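Local coordinates for protein putative enoyl-CoA hydratase/isomerase (PDB 3FDU) that is probably an enoyl-CoA hydratase or isomerase of the crotonase family, acting on acyl-CoA thioesters, although its own substrate and reaction are not established, at residues Y30-L33 with Y34-A38; N66-K69 with D70-F74; G84-P87 with P88-L91. The protein carries 4 engineered substitutions. All coordinates share one frame; numbering follows the deposited sequence.

Contact 1. Residues Y30-L33 with Y34-A38; sequences YGEL and YLWIA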
ATOM      1  N   TYR A  30      -7.449  -7.143  29.701  1.00 24.22           N
ATOM      2  CA  TYR A  30      -8.267  -8.317  30.012  1.00 23.67           C
ATOM      3  C   TYR A  30      -9.672  -8.156  29.420  1.00 23.72           C
ATOM      4  O   TYR A  30     -10.077  -7.047  29.072  1.00 25.13           O
ATOM      5  CB  TYR A  30      -8.298  -8.561  31.542  1.00 24.22           C
ATOM      6  CG  TYR A  30      -8.684  -7.342  32.404  1.00 22.98           C
ATOM      7  CD1 TYR A  30      -9.989  -7.147  32.816  1.00 23.53           C
ATOM      8  CD2 TYR A  30      -7.736  -6.423  32.805  1.00 23.98           C
ATOM      9  CE1 TYR A  30     -10.345  -6.055  33.603  1.00 24.31           C
ATOM     10  CE2 TYR A  30      -8.081  -5.307  33.598  1.00 23.90           C
ATOM     11  CZ  TYR A  30      -9.384  -5.156  33.999  1.00 23.58           C
ATOM     12  OH  TYR A  30      -9.743  -4.084  34.778  1.00 27.13           O
ATOM     13  N   GLY A  31     -10.419  -9.257  29.349  1.00 24.64           N
ATOM     14  CA  GLY A  31     -11.765  -9.316  28.751  1.00 25.39           C
ATOM     15  C   GLY A  31     -12.626  -8.082  28.938  1.00 26.68           C
ATOM     16  O   GLY A  31     -13.035  -7.401  27.954  1.00 26.14           O
ATOM     17  N   GLU A  32     -12.926  -7.785  30.191  1.00 26.38           N
ATOM     18  CA  GLU A  32     -13.846  -6.696  30.497  1.00 27.48           C
ATOM     19  C   GLU A  32     -13.298  -5.280  30.190  1.00 25.99           C
ATOM     20  O   GLU A  32     -14.044  -4.371  29.871  1.00 24.66           O
ATOM     21  CB  GLU A  32     -14.333  -6.814  31.947  1.00 29.56           C
ATOM     22  CG  GLU A  32     -15.570  -7.777  32.091  1.00 36.49           C
ATOM     23  CD  GLU A  32     -16.551  -7.344  33.182  1.00 45.90           C
ATOM     24  OE1 GLU A  32     -16.202  -7.464  34.378  1.00 50.26           O
ATOM     25  OE2 GLU A  32     -17.672  -6.869  32.844  1.00 49.55           O
ATOM     26  N   LEU A  33     -11.993  -5.108  30.252  1.00 25.48           N
ATOM     27  CA  LEU A  33     -11.399  -3.814  29.909  1.00 23.98           C
ATOM     28  C   LEU A  33     -11.528  -3.572  28.402  1.00 23.26           C
ATOM     29  O   LEU A  33     -11.867  -2.466  27.986  1.00 22.36           O
ATOM     30  CB  LEU A  33      -9.937  -3.759  30.385  1.00 23.61           C
ATOM     31  CG  LEU A  33      -9.099  -2.499  30.068  1.00 25.21           C
ATOM     32  CD1 LEU A  33      -9.837  -1.234  30.547  1.00 25.08           C
ATOM     33  CD2 LEU A  33      -7.768  -2.636  30.777  1.00 24.26           C
ATOM     34  N   TYR A  34     -11.315  -4.604  27.568  1.00 23.11           N
ATOM     35  CA  TYR A  34     -11.623  -4.432  26.133  1.00 22.79           C
ATOM     36  C   TYR A  34     -13.073  -3.864  25.924  1.00 22.90           C
ATOM     37  O   TYR A  34     -13.312  -2.917  25.134  1.00 20.53           O
ATOM     38  CB  TYR A  34     -11.529  -5.748  25.379  1.00 22.33           C
ATOM     39  CG  TYR A  34     -10.177  -6.413  25.213  1.00 24.19           C
ATOM     40  CD1 TYR A  34      -9.239  -5.928  24.296  1.00 22.76           C
ATOM     41  CD2 TYR A  34      -9.871  -7.585  25.908  1.00 25.39           C
ATOM     42  CE1 TYR A  34      -8.031  -6.575  24.094  1.00 22.27           C
ATOM     43  CE2 TYR A  34      -8.654  -8.240  25.713  1.00 24.54           C
ATOM     44  CZ  TYR A  34      -7.738  -7.719  24.822  1.00 25.88           C
ATOM     45  OH  TYR A  34      -6.550  -8.384  24.581  1.00 25.72           O
ATOM     46  N   LEU A  35     -14.037  -4.423  26.649  1.00 22.43           N
ATOM     47  CA  LEU A  35     -15.437  -3.975  26.511  1.00 22.76           C
ATOM     48  C   LEU A  35     -15.679  -2.579  27.032  1.00 23.81           C
ATOM     49  O   LEU A  35     -16.488  -1.796  26.461  1.00 23.62           O
ATOM     50  CB  LEU A  35     -16.368  -4.946  27.243  1.00 23.30           C
ATOM     51  CG  LEU A  35     -16.244  -6.403  26.772  1.00 23.75           C
ATOM     52  CD1 LEU A  35     -17.210  -7.312  27.551  1.00 29.04           C
ATOM     53  CD2 LEU A  35     -16.511  -6.539  25.243  1.00 26.99           C
ATOM     54  N   TRP A  36     -15.034  -2.250  28.150  1.00 21.95           N
ATOM     55  CA  TRP A  36     -15.167  -0.894  28.683  1.00 23.18           C
ATOM     56  C   TRP A  36     -14.600   0.105  27.679  1.00 22.08           C
ATOM     57  O   TRP A  36     -15.168   1.176  27.487  1.00 20.55           O
ATOM     58  CB  TRP A  36     -14.417  -0.730  30.012  1.00 22.24           C
ATOM     59  CG  TRP A  36     -14.964  -1.635  31.076  1.00 26.58           C
ATOM     60  CD1 TRP A  36     -16.216  -2.170  31.123  1.00 27.22           C
ATOM     61  CD2 TRP A  36     -14.253  -2.156  32.222  1.00 29.47           C
ATOM     62  NE1 TRP A  36     -16.337  -2.983  32.239  1.00 31.09           N
ATOM     63  CE2 TRP A  36     -15.156  -2.974  32.937  1.00 30.12           C
ATOM     64  CE3 TRP A  36     -12.964  -1.977  32.724  1.00 28.47           C
ATOM     65  CZ2 TRP A  36     -14.789  -3.649  34.123  1.00 31.87           C
ATOM     66  CZ3 TRP A  36     -12.597  -2.622  33.909  1.00 29.49           C
ATOM     67  CH2 TRP A  36     -13.518  -3.456  34.594  1.00 30.44           C
ATOM     68  N   ILE A  37     -13.446  -0.219  27.083  1.00 21.15           N
ATOM     69  CA  ILE A  37     -12.918   0.706  26.062  1.00 20.61           C
ATOM     70  C   ILE A  37     -13.891   0.810  24.857  1.00 21.27           C
ATOM     71  O   ILE A  37     -14.140   1.913  24.322  1.00 19.55           O
ATOM     72  CB  ILE A  37     -11.508   0.336  25.592  1.00 21.70           C
ATOM     73  CG1 ILE A  37     -10.501   0.320  26.797  1.00 20.84           C
ATOM     74  CG2 ILE A  37     -11.026   1.396  24.578  1.00 18.53           C
ATOM     75  CD1 ILE A  37      -9.129  -0.410  26.428  1.00 21.95           C
ATOM     76  N   ALA A  38     -14.400  -0.338  24.404  1.00 21.58           N
ATOM     77  CA  ALA A  38     -15.374  -0.360  23.287  1.00 23.10           C
ATOM     78  C   ALA A  38     -16.595   0.476  23.592  1.00 24.60           C
ATOM     79  O   ALA A  38     -17.053   1.246  22.742  1.00 24.81           O
ATOM     80  CB  ALA A  38     -15.795  -1.810  22.961  1.00 23.51           C
TER
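Tyr-34 closes the first turn of helix 31-46 on Tyr-30, the N-cap residue: its N-H gives a nearly straight bond to Tyr-30 O (N to O 3.1 Å). The phenol of Tyr-34 lies against the same peptide, with CD2 3.2 Å from Tyr-30 O, while Gly-31 CA sits at the ring edge, in its plane. Leu-35 follows with a weak bond from its N to Gly-31 O, and its CG packs against that oxygen.

Trp-36 meets three residues of the preceding turn: Tyr-30, Glu-32 and Leu-33. Its N is 2.9 Å from Glu-32 O, to which it is hydrogen-bonded, and its indole lies back over that turn, so that the same oxygen sits 3.1 Å above the indole plane, displaced toward the rim. Glu-32 CB makes an off-centre CH-pi contact with the six-membered ring, 4.3 Å from its centroid. Tyr-30 reaches the far end of the indole because chi1 of 52° sets CG between its backbone N and carbonyl carbon, tilting the phenol back over the helix; Leu-33 CB covers the centre of one phenol face. The two ring planes are almost perpendicular (87°), with Tyr-30 OH 3.3 Å from Trp-36 CZ3. That hydroxyl is hydrogen-bonded to His-6. Ile-37 N bonds to Leu-33 O (2.9 Å), and Ile-37 CG1 packs on Leu-33 CD1 at 4.1 Å.

Helix 31-46 links strands 15-20 and 52-57 in a beta-alpha-beta unit; Trp-36 is stacked with His-4 of the N-terminal segment, whereas Tyr-34, Leu-35, Ile-37 and Ala-38 touch helix 87-97.

Contact 2. Residues N66-K69 with D70-F74; sequences NDMK and DFMGF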
ATOM      1  N   ASN A  66      -2.707  -8.708  24.984  1.00 23.12           N
ATOM      2  CA  ASN A  66      -3.699  -9.506  25.727  1.00 24.15           C
ATOM      3  C   ASN A  66      -3.079  -9.984  27.058  1.00 23.73           C
ATOM      4  O   ASN A  66      -1.995 -10.504  27.063  1.00 25.31           O
ATOM      5  CB  ASN A  66      -4.097 -10.724  24.881  1.00 23.50           C
ATOM      6  CG  ASN A  66      -5.285 -11.428  25.414  1.00 24.99           C
ATOM      7  OD1 ASN A  66      -6.241 -10.783  25.886  1.00 24.71           O
ATOM      8  ND2 ASN A  66      -5.266 -12.784  25.350  1.00 22.82           N
ATOM      9  N   ASP A  67      -3.775  -9.797  28.174  1.00 23.54           N
ATOM     10  CA  ASP A  67      -3.293 -10.279  29.468  1.00 23.07           C
ATOM     11  C   ASP A  67      -3.108 -11.816  29.501  1.00 24.41           C
ATOM     12  O   ASP A  67      -4.086 -12.610  29.257  1.00 20.61           O
ATOM     13  CB  ASP A  67      -4.267  -9.818  30.534  1.00 23.29           C
ATOM     14  CG  ASP A  67      -3.824 -10.207  31.947  1.00 27.17           C
ATOM     15  OD1 ASP A  67      -3.268  -9.331  32.616  1.00 28.84           O
ATOM     16  OD2 ASP A  67      -4.028 -11.375  32.368  1.00 28.14           O
ATOM     17  N   MET A  68      -1.875 -12.258  29.800  1.00 23.63           N
ATOM     18  CA  MET A  68      -1.570 -13.675  29.577  1.00 26.93           C
ATOM     19  C   MET A  68      -2.248 -14.578  30.627  1.00 27.30           C
ATOM     20  O   MET A  68      -2.687 -15.686  30.330  1.00 26.01           O
ATOM     21  CB  MET A  68      -0.050 -13.944  29.404  1.00 26.99           C
ATOM     22  CG  MET A  68       0.209 -15.223  28.574  1.00 32.70           C
ATOM     23  SD  MET A  68       0.014 -15.090  26.774  1.00 34.62           S
ATOM     24  CE  MET A  68      -0.948 -13.681  26.331  1.00 31.35           C
ATOM     25  N   LYS A  69      -2.373 -14.088  31.849  1.00 29.41           N
ATOM     26  CA  LYS A  69      -3.078 -14.836  32.870  1.00 31.44           C
ATOM     27  C   LYS A  69      -4.527 -15.084  32.446  1.00 31.09           C
ATOM     28  O   LYS A  69      -4.978 -16.226  32.464  1.00 32.56           O
ATOM     29  CB  LYS A  69      -3.052 -14.098  34.199  1.00 32.12           C
ATOM     30  CG  LYS A  69      -2.142 -14.788  35.191  1.00 38.25           C
ATOM     31  CD  LYS A  69      -1.319 -13.799  36.020  1.00 43.88           C
ATOM     32  CE  LYS A  69      -0.065 -14.488  36.553  1.00 47.69           C
ATOM     33  NZ  LYS A  69       0.879 -13.477  37.129  1.00 52.34           N
ATOM     34  N   ASP A  70      -5.221 -14.013  32.059  1.00 28.74           N
ATOM     35  CA  ASP A  70      -6.572 -14.059  31.485  1.00 29.21           C
ATOM     36  C   ASP A  70      -6.614 -15.051  30.316  1.00 27.91           C
ATOM     37  O   ASP A  70      -7.516 -15.906  30.237  1.00 28.71           O
ATOM     38  CB  ASP A  70      -6.948 -12.642  31.006  1.00 30.15           C
ATOM     39  CG  ASP A  70      -8.432 -12.456  30.714  1.00 34.56           C
ATOM     40  OD1 ASP A  70      -9.262 -12.668  31.609  1.00 41.84           O
ATOM     41  OD2 ASP A  70      -8.771 -11.999  29.611  1.00 37.98           O
ATOM     42  N   PHE A  71      -5.670 -14.930  29.394  1.00 25.39           N
ATOM     43  CA  PHE A  71      -5.649 -15.762  28.218  1.00 24.94           C
ATOM     44  C   PHE A  71      -5.618 -17.260  28.576  1.00 25.05           C
ATOM     45  O   PHE A  71      -6.195 -18.086  27.891  1.00 22.74           O
ATOM     46  CB  PHE A  71      -4.451 -15.440  27.337  1.00 24.62           C
ATOM     47  CG  PHE A  71      -4.409 -16.250  26.073  1.00 27.21           C
ATOM     48  CD1 PHE A  71      -5.447 -16.151  25.138  1.00 27.27           C
ATOM     49  CD2 PHE A  71      -3.368 -17.124  25.823  1.00 28.56           C
ATOM     50  CE1 PHE A  71      -5.423 -16.902  23.975  1.00 25.14           C
ATOM     51  CE2 PHE A  71      -3.338 -17.896  24.627  1.00 30.89           C
ATOM     52  CZ  PHE A  71      -4.359 -17.785  23.715  1.00 28.94           C
ATOM     53  N   MET A  72      -4.891 -17.611  29.623  1.00 24.81           N
ATOM     54  CA  MET A  72      -4.770 -18.994  29.936  1.00 26.23           C
ATOM     55  C   MET A  72      -6.051 -19.536  30.582  1.00 25.24           C
ATOM     56  O   MET A  72      -6.415 -20.683  30.356  1.00 24.68           O
ATOM     57  CB  MET A  72      -3.519 -19.236  30.779  1.00 26.37           C
ATOM     58  CG  MET A  72      -2.310 -19.065  29.876  1.00 29.60           C
ATOM     59  SD  MET A  72      -0.842 -19.636  30.613  1.00 23.67           S
ATOM     60  CE  MET A  72       0.281 -19.463  29.253  1.00 34.63           C
ATOM     61  N   GLY A  73      -6.749 -18.697  31.330  1.00 24.43           N
ATOM     62  CA  GLY A  73      -8.050 -19.094  31.850  1.00 24.90           C
ATOM     63  C   GLY A  73      -9.011 -19.266  30.680  1.00 24.26           C
ATOM     64  O   GLY A  73      -9.835 -20.184  30.659  1.00 24.54           O
ATOM     65  N   PHE A  74      -8.903 -18.377  29.699  1.00 23.05           N
ATOM     66  CA  PHE A  74      -9.758 -18.419  28.514  1.00 23.21           C
ATOM     67  C   PHE A  74      -9.573 -19.686  27.667  1.00 23.25           C
ATOM     68  O   PHE A  74     -10.576 -20.313  27.233  1.00 22.67           O
ATOM     69  CB  PHE A  74      -9.569 -17.143  27.667  1.00 23.64           C
ATOM     70  CG  PHE A  74     -10.598 -16.961  26.581  1.00 24.24           C
ATOM     71  CD1 PHE A  74     -11.772 -16.238  26.821  1.00 25.55           C
ATOM     72  CD2 PHE A  74     -10.366 -17.448  25.305  1.00 26.17           C
ATOM     73  CE1 PHE A  74     -12.717 -16.019  25.798  1.00 24.23           C
ATOM     74  CE2 PHE A  74     -11.297 -17.246  24.273  1.00 26.96           C
ATOM     75  CZ  PHE A  74     -12.471 -16.516  24.517  1.00 23.94           C
TER
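Asp-67 is the N-cap of helix 68-76, and its carboxylate accepts the backbone N-H of Asp-70 in a capping bond. Asp-67 OD2 to Asp-70 N is 2.9 Å; the N-H is straight, pointing at the oxygen at 178°, while the oxygen itself is approached end-on. The anti chi1 of Asp-67 (-177°) sends CG forward over the first turn, which brings OD2 to the amide. The other oxygen, OD1, forms a salt bridge with Arg-22, so both ends of the carboxylate are engaged and its rotation is fixed. A negative group here probably also interacts favourably with the helix dipole.

The main chain of Asp-67 is gripped as well, for Phe-71 N bonds to Asp-67 O (2.8 Å) in the carbonyl plane. Met-72 N donates to Met-68 O, and Gly-73 N to Lys-69 O at 3.2 Å, continuing the helical pattern.

Two side chains of 66-69, Met-68 and Asn-66, meet Phe-71. The thioether of Met-68 runs beside it, pointing the same way; the bends in the Met-68 chain bring SD to 5.2 Å from the ring centroid, an oblique Met-aromatic contact, while CE packs on Phe-71 CB at 4.0 Å. Asn-66 crosses at about a right angle, its ND2 3.4 Å from Phe-71 CD1, with the amide plane 76° from the ring. That nitrogen is also hydrogen-bonded to a bound glycerol, and Asn-66 OD1 to Tyr-34. Met-241 of helix 239-248 touches Phe-71 too.

The loop entering this helix resembles the segment of the crotonase fold whose backbone N-H helps to form the oxyanion hole, a role that Asn-66 N would probably play here.

Contact 3. Residues G84-P87 with P88-L91; sequences GQVP and PFVL. With SO4 (sulfate ion), chain G.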
ATOM      1  N   GLY A  84     -16.937 -13.391  16.644  1.00 23.38           N
ATOM      2  CA  GLY A  84     -16.896 -11.919  16.503  1.00 23.49           C
ATOM      3  C   GLY A  84     -17.381 -11.100  17.697  1.00 24.16           C
ATOM      4  O   GLY A  84     -17.239  -9.886  17.729  1.00 22.79           O
ATOM      5  N   GLN A  85     -17.945 -11.764  18.710  1.00 24.18           N
ATOM      6  CA  GLN A  85     -18.364 -11.069  19.922  1.00 23.47           C
ATOM      7  C   GLN A  85     -17.389 -11.322  21.079  1.00 23.05           C
ATOM      8  O   GLN A  85     -17.628 -10.884  22.211  1.00 23.24           O
ATOM      9  CB  GLN A  85     -19.808 -11.492  20.318  1.00 26.04           C
ATOM     10  CG  GLN A  85     -20.835 -11.200  19.229  1.00 26.37           C
ATOM     11  CD  GLN A  85     -20.998  -9.725  19.011  1.00 31.13           C
ATOM     12  OE1 GLN A  85     -21.183  -8.971  19.965  1.00 36.85           O
ATOM     13  NE2 GLN A  85     -20.940  -9.293  17.755  1.00 34.53           N
ATOM     14  N   VAL A  86     -16.269 -11.977  20.803  1.00 21.12           N
ATOM     15  CA  VAL A  86     -15.215 -12.130  21.835  1.00 21.41           C
ATOM     16  C   VAL A  86     -14.546 -10.724  22.049  1.00 22.03           C
ATOM     17  O   VAL A  86     -14.329 -10.020  21.065  1.00 21.35           O
ATOM     18  CB  VAL A  86     -14.232 -13.256  21.457  1.00 20.91           C
ATOM     19  CG1 VAL A  86     -13.029 -13.346  22.430  1.00 21.66           C
ATOM     20  CG2 VAL A  86     -14.972 -14.654  21.470  1.00 21.58           C
ATOM     21  N   PRO A  87     -14.245 -10.322  23.319  1.00 21.87           N
ATOM     22  CA  PRO A  87     -13.976  -8.888  23.644  1.00 21.18           C
ATOM     23  C   PRO A  87     -12.991  -8.132  22.769  1.00 19.88           C
ATOM     24  O   PRO A  87     -13.318  -7.033  22.361  1.00 20.84           O
ATOM     25  CB  PRO A  87     -13.528  -8.931  25.119  1.00 21.81           C
ATOM     26  CG  PRO A  87     -14.337 -10.155  25.687  1.00 21.06           C
ATOM     27  CD  PRO A  87     -14.234 -11.161  24.539  1.00 22.08           C
ATOM     28  N   PRO A  88     -11.829  -8.713  22.419  1.00 20.16           N
ATOM     29  CA  PRO A  88     -10.938  -7.897  21.551  1.00 20.43           C
ATOM     30  C   PRO A  88     -11.570  -7.547  20.194  1.00 19.87           C
ATOM     31  O   PRO A  88     -11.313  -6.488  19.692  1.00 19.64           O
ATOM     32  CB  PRO A  88      -9.730  -8.802  21.284  1.00 20.33           C
ATOM     33  CG  PRO A  88      -9.819  -9.957  22.261  1.00 20.88           C
ATOM     34  CD  PRO A  88     -11.234 -10.014  22.789  1.00 20.70           C
ATOM     35  N   PHE A  89     -12.327  -8.451  19.574  1.00 19.66           N
ATOM     36  CA  PHE A  89     -12.992  -8.096  18.286  1.00 20.58           C
ATOM     37  C   PHE A  89     -14.071  -7.033  18.442  1.00 20.62           C
ATOM     38  O   PHE A  89     -14.299  -6.210  17.527  1.00 21.96           O
ATOM     39  CB  PHE A  89     -13.524  -9.358  17.621  1.00 20.64           C
ATOM     40  CG  PHE A  89     -12.498 -10.438  17.539  1.00 21.22           C
ATOM     41  CD1 PHE A  89     -11.519 -10.382  16.589  1.00 20.96           C
ATOM     42  CD2 PHE A  89     -12.504 -11.503  18.437  1.00 22.08           C
ATOM     43  CE1 PHE A  89     -10.547 -11.390  16.505  1.00 24.41           C
ATOM     44  CE2 PHE A  89     -11.536 -12.484  18.383  1.00 23.54           C
ATOM     45  CZ  PHE A  89     -10.526 -12.414  17.427  1.00 22.23           C
ATOM     46  N   VAL A  90     -14.734  -7.030  19.595  1.00 21.34           N
ATOM     47  CA  VAL A  90     -15.736  -5.983  19.920  1.00 20.85           C
ATOM     48  C   VAL A  90     -15.062  -4.580  19.964  1.00 20.40           C
ATOM     49  O   VAL A  90     -15.546  -3.620  19.362  1.00 20.26           O
ATOM     50  CB  VAL A  90     -16.483  -6.261  21.275  1.00 21.42           C
ATOM     51  CG1 VAL A  90     -17.411  -5.023  21.699  1.00 20.85           C
ATOM     52  CG2 VAL A  90     -17.364  -7.545  21.160  1.00 21.23           C
ATOM     53  N   LEU A  91     -13.921  -4.485  20.640  1.00 19.88           N
ATOM     54  CA  LEU A  91     -13.126  -3.239  20.678  1.00 19.17           C
ATOM     55  C   LEU A  91     -12.694  -2.847  19.266  1.00 19.23           C
ATOM     56  O   LEU A  91     -12.872  -1.673  18.858  1.00 18.42           O
ATOM     57  CB  LEU A  91     -11.900  -3.389  21.600  1.00 18.88           C
ATOM     58  CG  LEU A  91     -10.874  -2.234  21.553  1.00 18.94           C
ATOM     59  CD1 LEU A  91     -11.585  -0.933  21.845  1.00 18.21           C
ATOM     60  CD2 LEU A  91      -9.736  -2.494  22.595  1.00 17.22           C
TER
HETATM   61  S   SO4 G   3     -21.366  -6.318  15.227  1.00 58.98           S
HETATM   62  O1  SO4 G   3     -21.283  -6.275  13.758  1.00 61.17           O
HETATM   63  O2  SO4 G   3     -22.405  -7.245  15.648  1.00 60.32           O
HETATM   64  O3  SO4 G   3     -20.081  -6.680  15.824  1.00 58.86           O
HETATM   65  O4  SO4 G   3     -21.636  -4.962  15.714  1.00 61.71           O
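With chi1 at 174°, Val-86 has CG1 anti to its backbone N and resting 3.8 Å from Pro-88 CD, while the chi1 of Phe-89, -50°, turns its ring back so that Val-86 CB lies in the ring plane at its edge, 3.9 Å from CD2. This is the start of helix 87-97: Val-86 is the N-cap residue, and Pro-87 and Pro-88 begin the first turn. Prolines suit that place, since the first-turn nitrogens have no preceding helical carbonyl to bond. Their rings lie side by side, and Pro-87 CB is tight against Pro-88 CD at 3.4 Å. Val-86 O is met by Phe-89 N and Val-90 N, both weakly; the first firm helical bond is Leu-91 N to Pro-87 O, 3.1 Å long.

Val-86 and Phe-89 also pack on helix 218-236, through Met-233 and Ala-229. Val-90 CG2 leans on Gln-85 O at 3.5 Å. Gln-85 bends at chi2 (-66°) and reaches out to a sulfate, probably from the crystallisation liquor, which Lys-93 and Arg-97 of helix 87-97 also bind; Gln-85 NE2 contributes weak bonds of 3.3 Å to its O2 and 3.4 Å to its O3.

Three helix starts converge here. Contacts 1 and 2, with centres about 13 Å apart, are tied by polar links: Tyr-34 OH is 2.7 Å from Asn-66 OD1, and Gly-31 N is 3.2 Å from Asp-70 OD2, both probable hydrogen bonds, the second bringing a carboxylate from helix 68-76 to the first turn of helix 31-46. Contacts 1 and 3, about 9 Å between centres, meet by packing, with Gly-31 O 3.3 Å from Pro-87 CB and Ile-37 CG2 3.6 Å from Leu-91 CD1. Contacts 2 and 3 touch through Phe-74 CZ and Val-86 CG1 (3.8 Å). Glycerol, probably from the crystallisation liquor, lies near Gly-31, Asn-66 and Pro-88, perhaps marking a pocket by the likely oxyanion hole.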